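Local structure of vanadium-dependent bromoperoxidase (Corallina officinalis, 1QHB) at residues V394-Q397 / K398-H402; L76-V79 / R80-S84; D555-E558 / S559-G563; P51-I54 / G55-T58; A486-A489 / G490-T494. The protein catalyses the hydrogen peroxide-dependent bromination of organic substrates as a homododecamer that uses vanadate as cofactor and binds calcium important for its stability. One frame throughout, in Å; residues are numbered along the deposited sequence.

Contact 1. Residues V394-Q397 / K398-H402; sequences VRYQ and KFNIH. With PO4 (phosphate ion), chain G.
The carbonyl oxygen of Tyr396 receives two backbone N-H groups, from Asn400 N at 3.0 Å and, more weakly, from Ile401 N. This sharing marks the place where helix 376-402 widens into a pi-type turn: the next bond, His402 N to Gln397 O at 3.1 Å, likewise spans five residues. The wider turn brings the His402 side chain alongside that of Gln397, and His402 NE2 donates to Gln397 OE1 over 2.9 Å. The donor lies in the amide carbonyl plane and the oxygen near the imidazole plane, although the N-H is bent to 134°. On another flank the Tyr396 ring, swung out with CG anti to the backbone N (chi1 -179°), offers a face to Ile401 CG1, a CH-pi contact 4.3 Å from the centroid, while Asn400 CB comes within 3.4 Å of Tyr396 CD1. With an alanine at Tyr396 that aromatic face is gone, and the Ile401 branch is likely to lose its support and turn more freely. Lys398 stretches its chain past Val394 CG1, then bends at its last torsion, bringing NZ to 3.0 Å from O4 of the phosphate; NZ also bonds His478 ND1 and the carbonyls of Pro479 and Gly482. A long, flexible amine suits such a reach. Arg406, Ser483, Gly484, His485, Arg545 and His551 complete the anion's grip, so the phosphate occupies the vanadate site of this haloperoxidase.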
# COMPACT_ATOMS: atom_id res chain seq x y z
N VAL A 394 -8.93 32.05 -14.71
CA VAL A 394 -8.81 33.53 -14.69
C VAL A 394 -9.54 34.11 -13.49
O VAL A 394 -9.11 35.21 -13.06
CB VAL A 394 -9.25 34.18 -16.02
CG1 VAL A 394 -10.73 34.46 -16.08
CG2 VAL A 394 -8.49 35.46 -16.25
N ARG A 395 -10.53 33.46 -12.93
CA ARG A 395 -11.18 33.98 -11.72
C ARG A 395 -10.25 33.94 -10.52
O ARG A 395 -10.21 34.79 -9.66
CB ARG A 395 -12.50 33.21 -11.45
CG ARG A 395 -13.58 33.58 -12.47
CD ARG A 395 -14.33 34.84 -12.07
NE ARG A 395 -14.90 35.53 -13.24
CZ ARG A 395 -16.16 35.98 -13.23
NH1 ARG A 395 -16.93 35.78 -12.15
NH2 ARG A 395 -16.68 36.60 -14.27
N TYR A 396 -9.38 32.95 -10.40
CA TYR A 396 -8.39 32.84 -9.37
C TYR A 396 -7.44 34.03 -9.50
O TYR A 396 -7.10 34.67 -8.52
CB TYR A 396 -7.66 31.50 -9.45
CG TYR A 396 -6.63 31.34 -8.36
CD1 TYR A 396 -7.01 31.25 -7.01
CD2 TYR A 396 -5.29 31.28 -8.70
CE1 TYR A 396 -6.03 31.11 -6.02
CE2 TYR A 396 -4.33 31.14 -7.70
CZ TYR A 396 -4.70 31.06 -6.38
OH TYR A 396 -3.70 30.88 -5.45
N GLN A 397 -7.00 34.35 -10.70
CA GLN A 397 -6.10 35.47 -10.91
C GLN A 397 -6.87 36.75 -10.59
O GLN A 397 -6.42 37.61 -9.86
CB GLN A 397 -5.60 35.52 -12.37
CG GLN A 397 -4.70 34.33 -12.79
CD GLN A 397 -3.46 34.24 -11.89
OE1 GLN A 397 -2.70 35.18 -11.68
NE2 GLN A 397 -3.21 33.08 -11.30
N LYS A 398 -8.07 36.96 -11.14
CA LYS A 398 -8.80 38.19 -10.94
C LYS A 398 -8.98 38.52 -9.45
O LYS A 398 -8.68 39.60 -9.02
CB LYS A 398 -10.21 38.14 -11.55
CG LYS A 398 -10.35 38.34 -13.02
CD LYS A 398 -11.71 37.80 -13.47
CE LYS A 398 -11.92 38.05 -14.98
NZ LYS A 398 -12.12 39.50 -15.23
N PHE A 399 -9.62 37.60 -8.73
CA PHE A 399 -10.01 37.88 -7.36
C PHE A 399 -9.05 37.44 -6.25
O PHE A 399 -8.96 38.14 -5.23
CB PHE A 399 -11.30 37.10 -7.15
CG PHE A 399 -12.56 37.71 -7.63
CD1 PHE A 399 -13.17 38.76 -6.95
CD2 PHE A 399 -13.19 37.20 -8.78
CE1 PHE A 399 -14.36 39.31 -7.45
CE2 PHE A 399 -14.39 37.70 -9.24
CZ PHE A 399 -14.94 38.78 -8.58
N ASN A 400 -8.44 36.25 -6.40
CA ASN A 400 -7.64 35.75 -5.30
C ASN A 400 -6.24 36.31 -5.34
O ASN A 400 -5.70 36.41 -4.24
CB ASN A 400 -7.59 34.21 -5.34
CG ASN A 400 -8.97 33.61 -5.20
OD1 ASN A 400 -9.69 33.40 -6.19
ND2 ASN A 400 -9.36 33.28 -3.95
N ILE A 401 -5.70 36.65 -6.52
CA ILE A 401 -4.37 37.16 -6.57
C ILE A 401 -4.24 38.66 -6.84
O ILE A 401 -3.79 39.38 -5.95
CB ILE A 401 -3.56 36.43 -7.67
CG1 ILE A 401 -3.59 34.91 -7.47
CG2 ILE A 401 -2.11 36.92 -7.76
CD1 ILE A 401 -2.98 34.43 -6.17
N HIS A 402 -4.50 39.18 -8.05
CA HIS A 402 -4.18 40.56 -8.35
C HIS A 402 -5.20 41.62 -8.04
O HIS A 402 -4.75 42.71 -7.78
CB HIS A 402 -3.87 40.69 -9.86
CG HIS A 402 -2.93 39.63 -10.35
ND1 HIS A 402 -1.58 39.84 -10.24
CD2 HIS A 402 -3.11 38.40 -10.89
CE1 HIS A 402 -0.94 38.76 -10.71
NE2 HIS A 402 -1.84 37.90 -11.11
P PO4 G . -14.32 40.41 -18.89
O1 PO4 G . -14.52 41.85 -18.58
O2 PO4 G . -13.87 40.19 -20.29
O3 PO4 G . -15.58 39.69 -18.64
O4 PO4 G . -13.24 39.93 -17.95

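Contact 2. Residues L76-V79 / R80-S84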
# COMPACT_ATOMS: atom_id res chain seq x y z
N LEU A 76 -10.87 44.63 3.11
CA LEU A 76 -10.23 43.52 3.82
C LEU A 76 -11.23 42.41 4.12
O LEU A 76 -10.87 41.25 4.01
CB LEU A 76 -9.53 43.99 5.09
CG LEU A 76 -8.38 44.96 4.83
CD1 LEU A 76 -7.93 45.67 6.10
CD2 LEU A 76 -7.22 44.24 4.13
N ALA A 77 -12.49 42.72 4.38
CA ALA A 77 -13.52 41.69 4.62
C ALA A 77 -13.86 41.02 3.30
O ALA A 77 -14.05 39.80 3.22
CB ALA A 77 -14.78 42.29 5.23
N PHE A 78 -13.88 41.82 2.22
CA PHE A 78 -14.14 41.33 0.87
C PHE A 78 -13.07 40.33 0.44
O PHE A 78 -13.38 39.26 -0.13
CB PHE A 78 -14.12 42.53 -0.07
CG PHE A 78 -14.18 42.31 -1.56
CD1 PHE A 78 -15.24 41.65 -2.14
CD2 PHE A 78 -13.18 42.80 -2.38
CE1 PHE A 78 -15.30 41.48 -3.52
CE2 PHE A 78 -13.22 42.62 -3.74
CZ PHE A 78 -14.29 41.96 -4.32
N VAL A 79 -11.81 40.60 0.73
CA VAL A 79 -10.73 39.65 0.41
C VAL A 79 -10.91 38.35 1.17
O VAL A 79 -10.79 37.25 0.63
CB VAL A 79 -9.35 40.29 0.70
CG1 VAL A 79 -8.23 39.27 0.57
CG2 VAL A 79 -9.20 41.35 -0.39
N ARG A 80 -11.25 38.41 2.46
CA ARG A 80 -11.45 37.20 3.25
C ARG A 80 -12.57 36.39 2.64
O ARG A 80 -12.49 35.17 2.51
CB ARG A 80 -11.77 37.49 4.71
CG ARG A 80 -10.57 37.98 5.51
CD ARG A 80 -10.83 37.94 7.00
NE ARG A 80 -11.85 38.88 7.41
CZ ARG A 80 -11.79 40.17 7.69
NH1 ARG A 80 -10.67 40.88 7.63
NH2 ARG A 80 -12.89 40.80 8.08
N ALA A 81 -13.67 37.07 2.27
CA ALA A 81 -14.80 36.38 1.65
C ALA A 81 -14.42 35.67 0.35
O ALA A 81 -14.92 34.60 0.07
CB ALA A 81 -15.97 37.36 1.35
N ILE A 82 -13.57 36.29 -0.47
CA ILE A 82 -13.10 35.72 -1.72
C ILE A 82 -12.34 34.42 -1.47
O ILE A 82 -12.36 33.47 -2.24
CB ILE A 82 -12.14 36.76 -2.35
CG1 ILE A 82 -12.96 37.82 -3.09
CG2 ILE A 82 -11.13 36.09 -3.27
CD1 ILE A 82 -12.17 39.13 -3.31
N ASN A 83 -11.47 34.39 -0.49
CA ASN A 83 -10.60 33.26 -0.20
C ASN A 83 -11.34 32.16 0.54
O ASN A 83 -10.87 31.03 0.50
CB ASN A 83 -9.38 33.77 0.62
CG ASN A 83 -8.42 34.48 -0.31
OD1 ASN A 83 -8.33 34.21 -1.51
ND2 ASN A 83 -7.63 35.41 0.21
N SER A 84 -12.50 32.43 1.13
CA SER A 84 -13.19 31.33 1.80
C SER A 84 -14.30 30.79 0.93
O SER A 84 -14.58 29.61 0.97
CB SER A 84 -13.78 31.75 3.15
OG SER A 84 -15.06 32.33 2.91
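Ile82 CD1 stands almost squarely over the centre of the Phe78 ring, 3.7 Å from the centroid and 12° off its normal. The two residues are four apart on helix 72-84, and a branched aliphatic chain one turn on is well placed to lay a methyl on an aromatic face. Phe78 presents that face because its CG lies anti to the backbone N (chi1 172°), and Ile82 reaches over it with an extended chain. Arg80 doubles back toward the start of the helix: its chain bends at chi3 (-67°), laying the flat guanidinium face-on against the backbone, with NH1 3.6 Å from Leu76 O and NH2 3.6 Å from Ala77 CA. The small Ala77 lets the group lie this close. An alanine in place of Arg80 would probably leave the Leu76 carbonyl and the Ala77 backbone without this flat cover. On a further side Val79 and Asn83 run alongside each other, CG1 to ND2 3.9 Å, while Asn83 OD1 accepts from Asn400 ND2. Regular bonds such as Ala81 N to Ala77 O, 2.9 Å, hold the spacing of the turns. Phe78 and Ile82 both pack on Phe399 of helix 376-402, and Phe78 also meets Trp123. Arg80 and Ala81 touch helix 87-91 through Glu89 and Ile90, whereas Val79 and Asn83 lie against Phe583 of a neighbouring subunit.

Contact 3. Residues D555-E558 / S559-G563; sequences DQFE and SLLLG
The early turns of helix 553-574, just after the vanadate ligand His551, form a second shell to the anion site, and here Ser559 turns its hydroxyl back on the Asp555 carbonyl. OG, beside the backbone N with chi1 -63°, donates to Asp555 O over 2.6 Å, lined up with the carbonyl bond at 165°. The same oxygen accepts Ser559 N at 3.2 Å, this donor standing above the carbonyl plane, so two bonds grip it. Having given its proton to Asp555, OG can also bond Ser483 N, and a small hydroxyl suits this double duty within a buried helix. Asp555 and Gln556 connect to the site as well. Asp555 OD2 bonds His551 ND1, which would fix the turn of that imidazole, while OD1 makes a salt bridge with Arg404; Gln556 NE2 bonds Ser483 OG and the Ala542 carbonyl. Glu558, set apart from these, is buried too, its OE2 matched by a salt bridge to Arg213. The remaining side chains are apolar. Leu560 leans over the backbone, its CG 3.3 Å from Gln556 O, and packs on Ala538 and Ala489 of adjoining helices, a good place for a branched aliphatic chain. Phe557 and Leu561 both lie against Arg212 of helix 208-213. Between those two, Leu561 CG lies over one face of the Phe557 ring, and its CD1 meets CE2 of that ring at 3.9 Å.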
# COMPACT_ATOMS: atom_id res chain seq x y z
N ASP A 555 -4.04 43.01 -19.73
CA ASP A 555 -5.04 42.10 -19.28
C ASP A 555 -5.34 41.06 -20.38
O ASP A 555 -5.56 39.86 -20.12
CB ASP A 555 -6.41 42.80 -19.07
CG ASP A 555 -6.46 43.81 -17.94
OD1 ASP A 555 -5.57 43.86 -17.03
OD2 ASP A 555 -7.52 44.52 -17.94
N GLN A 556 -5.49 41.57 -21.60
CA GLN A 556 -5.84 40.73 -22.75
C GLN A 556 -4.72 39.79 -23.17
O GLN A 556 -4.87 38.56 -23.27
CB GLN A 556 -6.29 41.62 -23.94
CG GLN A 556 -7.43 42.57 -23.61
CD GLN A 556 -8.47 42.03 -22.66
OE1 GLN A 556 -8.27 41.90 -21.46
NE2 GLN A 556 -9.66 41.67 -23.07
N PHE A 557 -3.57 40.39 -23.44
CA PHE A 557 -2.43 39.55 -23.89
C PHE A 557 -2.09 38.48 -22.86
O PHE A 557 -1.97 37.30 -23.17
CB PHE A 557 -1.24 40.39 -24.28
CG PHE A 557 -0.06 39.55 -24.75
CD1 PHE A 557 -0.07 38.98 -25.99
CD2 PHE A 557 1.04 39.38 -23.94
CE1 PHE A 557 1.00 38.23 -26.43
CE2 PHE A 557 2.11 38.62 -24.38
CZ PHE A 557 2.10 38.03 -25.64
N GLU A 558 -1.98 38.84 -21.58
CA GLU A 558 -1.65 37.79 -20.59
C GLU A 558 -2.72 36.73 -20.46
O GLU A 558 -2.36 35.57 -20.18
CB GLU A 558 -1.33 38.43 -19.23
CG GLU A 558 -0.09 39.33 -19.30
CD GLU A 558 1.18 38.59 -19.71
OE1 GLU A 558 1.25 37.36 -19.73
OE2 GLU A 558 2.19 39.25 -20.03
N SER A 559 -3.99 37.07 -20.61
CA SER A 559 -5.07 36.11 -20.49
C SER A 559 -5.10 35.18 -21.71
O SER A 559 -5.49 34.03 -21.60
CB SER A 559 -6.41 36.80 -20.37
OG SER A 559 -6.58 37.62 -19.26
N LEU A 560 -4.73 35.70 -22.89
CA LEU A 560 -4.67 34.83 -24.07
C LEU A 560 -3.62 33.73 -23.79
O LEU A 560 -3.95 32.58 -24.03
CB LEU A 560 -4.27 35.65 -25.32
CG LEU A 560 -5.44 36.56 -25.79
CD1 LEU A 560 -4.94 37.65 -26.71
CD2 LEU A 560 -6.46 35.69 -26.49
N LEU A 561 -2.44 34.09 -23.27
CA LEU A 561 -1.48 33.03 -23.00
C LEU A 561 -1.98 32.02 -21.95
O LEU A 561 -1.71 30.83 -22.11
CB LEU A 561 -0.14 33.61 -22.48
CG LEU A 561 0.52 34.62 -23.41
CD1 LEU A 561 1.91 34.99 -22.85
CD2 LEU A 561 0.66 34.08 -24.81
N LEU A 562 -2.71 32.49 -20.95
CA LEU A 562 -3.20 31.58 -19.91
C LEU A 562 -4.21 30.60 -20.48
O LEU A 562 -4.13 29.38 -20.12
CB LEU A 562 -3.81 32.35 -18.74
CG LEU A 562 -4.45 31.60 -17.58
CD1 LEU A 562 -3.33 30.95 -16.76
CD2 LEU A 562 -5.30 32.45 -16.64
N GLY A 563 -5.09 31.05 -21.38
CA GLY A 563 -6.11 30.16 -21.90
C GLY A 563 -5.48 29.13 -22.81
O GLY A 563 -5.96 27.98 -22.95

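Contact 4. Residues P51-I54 / G55-T58; sequences PSFI and GSFT
Phe53 to Ser56 forms a type I beta turn, closed by Ser56 N donating to Phe53 O over 3.2 Å, the donor nitrogen lying 59° out of the carbonyl plane. Phe53 enters the turn with a left-handed backbone (phi 64°), unusual for a residue with a side chain, and Gly55 passes the bend with no side chain to accommodate. Ile54 projects outward from the turn, though its CG1 folds to 3.5 Å from Gly55 N; beyond, the side chain touches Glu430. Ser56 turns back over the turn, bringing OG near the plane of the Phe53 ring, at its edge, 4.1 Å from CD1. One face of that ring carries Pro51 CB, 3.9 Å above it, and helix 72-84 supplies further apolar cover through Pro72, Phe75 and Leu76, so a large aromatic suits the place. Thr58 reaches back from farther along the loop: its methyl CG2 approaches the Phe53 backbone, 3.9 Å from Phe53 O, and Phe53 CB, and its side chain touches Phe75 and Ile69. Its hydroxyl takes a water, 2.9 Å from Thr58 OG1, and His63 NE2. The water also gives a weak bond of 3.3 Å to Phe53 O. The Phe53 carbonyl therefore takes an ordinary turn bond, made from well above its plane, and a weak bond from a water, a pairing that ties a loop lacking regular structure to itself and, through His63, to the chain beyond.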
# COMPACT_ATOMS: atom_id res chain seq x y z
N PRO A 51 -4.08 51.79 4.49
CA PRO A 51 -4.03 51.53 3.06
C PRO A 51 -5.29 52.15 2.48
O PRO A 51 -6.38 52.05 3.06
CB PRO A 51 -3.95 50.02 2.94
CG PRO A 51 -4.43 49.46 4.24
CD PRO A 51 -4.21 50.51 5.30
N SER A 52 -5.13 52.82 1.33
CA SER A 52 -6.30 53.46 0.72
C SER A 52 -6.95 52.60 -0.36
O SER A 52 -8.10 52.87 -0.77
CB SER A 52 -5.83 54.78 0.09
OG SER A 52 -4.82 54.44 -0.91
N PHE A 53 -6.21 51.63 -0.90
CA PHE A 53 -6.68 50.70 -1.91
C PHE A 53 -7.06 51.37 -3.22
O PHE A 53 -7.83 50.76 -3.95
CB PHE A 53 -7.89 49.93 -1.36
CG PHE A 53 -7.46 49.01 -0.23
CD1 PHE A 53 -6.51 48.02 -0.43
CD2 PHE A 53 -8.00 49.20 1.03
CE1 PHE A 53 -6.07 47.21 0.62
CE2 PHE A 53 -7.58 48.39 2.09
CZ PHE A 53 -6.61 47.40 1.87
N ILE A 54 -6.43 52.50 -3.62
CA ILE A 54 -6.77 53.17 -4.85
C ILE A 54 -6.36 52.43 -6.12
O ILE A 54 -6.79 52.80 -7.23
CB ILE A 54 -6.17 54.62 -4.93
CG1 ILE A 54 -4.66 54.63 -4.88
CG2 ILE A 54 -6.74 55.53 -3.82
CD1 ILE A 54 -4.00 55.98 -5.07
N GLY A 55 -5.44 51.45 -6.00
CA GLY A 55 -4.98 50.78 -7.25
C GLY A 55 -5.65 49.41 -7.31
O GLY A 55 -5.27 48.60 -8.16
N SER A 56 -6.67 49.20 -6.47
CA SER A 56 -7.35 47.94 -6.39
C SER A 56 -8.80 47.96 -6.83
O SER A 56 -9.48 48.98 -6.74
CB SER A 56 -7.37 47.43 -4.90
OG SER A 56 -6.00 47.31 -4.47
N PHE A 57 -9.32 46.78 -7.21
CA PHE A 57 -10.73 46.76 -7.61
C PHE A 57 -11.58 46.97 -6.39
O PHE A 57 -11.49 46.16 -5.49
CB PHE A 57 -11.09 45.39 -8.17
CG PHE A 57 -12.52 45.16 -8.52
CD1 PHE A 57 -13.06 45.61 -9.69
CD2 PHE A 57 -13.32 44.44 -7.63
CE1 PHE A 57 -14.40 45.37 -9.98
CE2 PHE A 57 -14.64 44.16 -7.93
CZ PHE A 57 -15.17 44.66 -9.09
N THR A 58 -12.41 48.01 -6.32
CA THR A 58 -13.25 48.17 -5.15
C THR A 58 -14.66 48.49 -5.63
O THR A 58 -15.46 49.00 -4.83
CB THR A 58 -12.81 49.30 -4.23
OG1 THR A 58 -12.92 50.51 -5.01
CG2 THR A 58 -11.36 49.20 -3.75
O HOH W 1 -10.50 52.14 -5.33

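Contact 5. Residues A486-A489 / G490-T494; sequences AVVA and GACVT
Val488 and Cys492 face the same flank of helix 484-499, the buried helix that begins at the vanadate-binding Gly484 and His485. Its backbone bonds are regular and nearly straight: Gly490 N to Ala486 O at 3.0 Å, Ala491 N to Val487 O, Cys492 N to Val488 O, and Val493 N to Ala489 O at 2.9 Å. Unlike the end of helix 376-402, this one keeps the ordinary spacing of four residues through 486-493. Apolar contacts come second. Val488 CG1, anti to the backbone N at chi1 168°, runs forward to Cys492 SG at 3.6 Å, and the sulphur itself lies 3.2 Å from Val488 O, folded back over the helix by its chi1 of -67°. A compact thiol fits here, where Tyr339 of helix 337-349 also bears on Cys492. Val493 keeps to the same side as Ala489, bringing CG2 to 3.4 Å from Ala489 O. Val487 packs on Ala390 of helix 376-402. The small residues are consistent with close approach of other helices: Ala486 meets Gln556 and Ser559 of helix 553-574, Ala489 meets Ala538 of helix 530-548, and Gly490 has no side chain to hold a neighbour off. The polar exception is Thr494, which hides its hydroxyl within the helix: OG1 donates to Gly490 O at 2.7 Å, close to the direction of the carbonyl bond.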
# COMPACT_ATOMS: atom_id res chain seq x y z
N ALA A 486 -10.86 37.22 -23.01
CA ALA A 486 -9.54 36.86 -23.53
C ALA A 486 -9.08 35.48 -23.07
O ALA A 486 -8.48 34.77 -23.90
CB ALA A 486 -8.53 37.93 -23.21
N VAL A 487 -9.46 35.04 -21.84
CA VAL A 487 -8.97 33.70 -21.48
C VAL A 487 -9.66 32.65 -22.31
O VAL A 487 -9.14 31.60 -22.69
CB VAL A 487 -9.06 33.42 -19.97
CG1 VAL A 487 -10.49 33.02 -19.53
CG2 VAL A 487 -8.16 32.22 -19.65
N VAL A 488 -10.95 32.86 -22.59
CA VAL A 488 -11.75 31.94 -23.37
C VAL A 488 -11.30 31.97 -24.83
O VAL A 488 -11.24 30.93 -25.47
CB VAL A 488 -13.25 32.24 -23.24
CG1 VAL A 488 -14.09 31.49 -24.26
CG2 VAL A 488 -13.71 31.89 -21.82
N ALA A 489 -10.99 33.18 -25.32
CA ALA A 489 -10.53 33.31 -26.70
C ALA A 489 -9.29 32.41 -26.85
O ALA A 489 -9.21 31.60 -27.77
CB ALA A 489 -10.18 34.77 -27.06
N GLY A 490 -8.35 32.58 -25.94
CA GLY A 490 -7.12 31.84 -26.00
C GLY A 490 -7.29 30.35 -26.01
O GLY A 490 -6.60 29.66 -26.76
N ALA A 491 -8.13 29.85 -25.10
CA ALA A 491 -8.35 28.41 -25.06
C ALA A 491 -9.07 27.93 -26.31
O ALA A 491 -8.71 26.86 -26.79
CB ALA A 491 -9.19 28.08 -23.84
N CYS A 492 -10.15 28.58 -26.71
CA CYS A 492 -10.92 28.17 -27.84
C CYS A 492 -10.14 28.22 -29.17
O CYS A 492 -10.25 27.27 -29.94
CB CYS A 492 -12.21 29.04 -27.93
SG CYS A 492 -13.40 28.80 -26.60
N VAL A 493 -9.35 29.26 -29.48
CA VAL A 493 -8.67 29.24 -30.76
C VAL A 493 -7.52 28.23 -30.74
O VAL A 493 -7.21 27.71 -31.79
CB VAL A 493 -8.25 30.62 -31.33
CG1 VAL A 493 -9.45 31.57 -31.48
CG2 VAL A 493 -7.17 31.23 -30.47
N THR A 494 -6.97 27.88 -29.59
CA THR A 494 -5.97 26.83 -29.45
C THR A 494 -6.60 25.50 -29.85
O THR A 494 -6.01 24.82 -30.72
CB THR A 494 -5.42 26.77 -28.01
OG1 THR A 494 -4.76 28.02 -27.81
CG2 THR A 494 -4.37 25.66 -27.82

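Contacts 1, 3 and 5 lie round or next to the phosphate-filled vanadate site. Contact 1 sends Lys398 directly to the anion, contact 3 backs its ligands with Asp555 and Gln556, and contact 5 lies on the helix that starts among those ligands. Contacts 3 and 5 are closest, their centres about 8 Å apart, with Leu560 CD2 3.4 Å from Ala486 O. Val394 joins contact 1 to contact 5, its CG1 3.7 Å from Val487 CG1. Contact 2 packs on contact 1, with centres about 12 Å apart. Contact 4 touches contact 2 through Phe53 CZ and Leu76 CD2 at 3.9 Å, while about 29 Å separates its centre from that of contact 5.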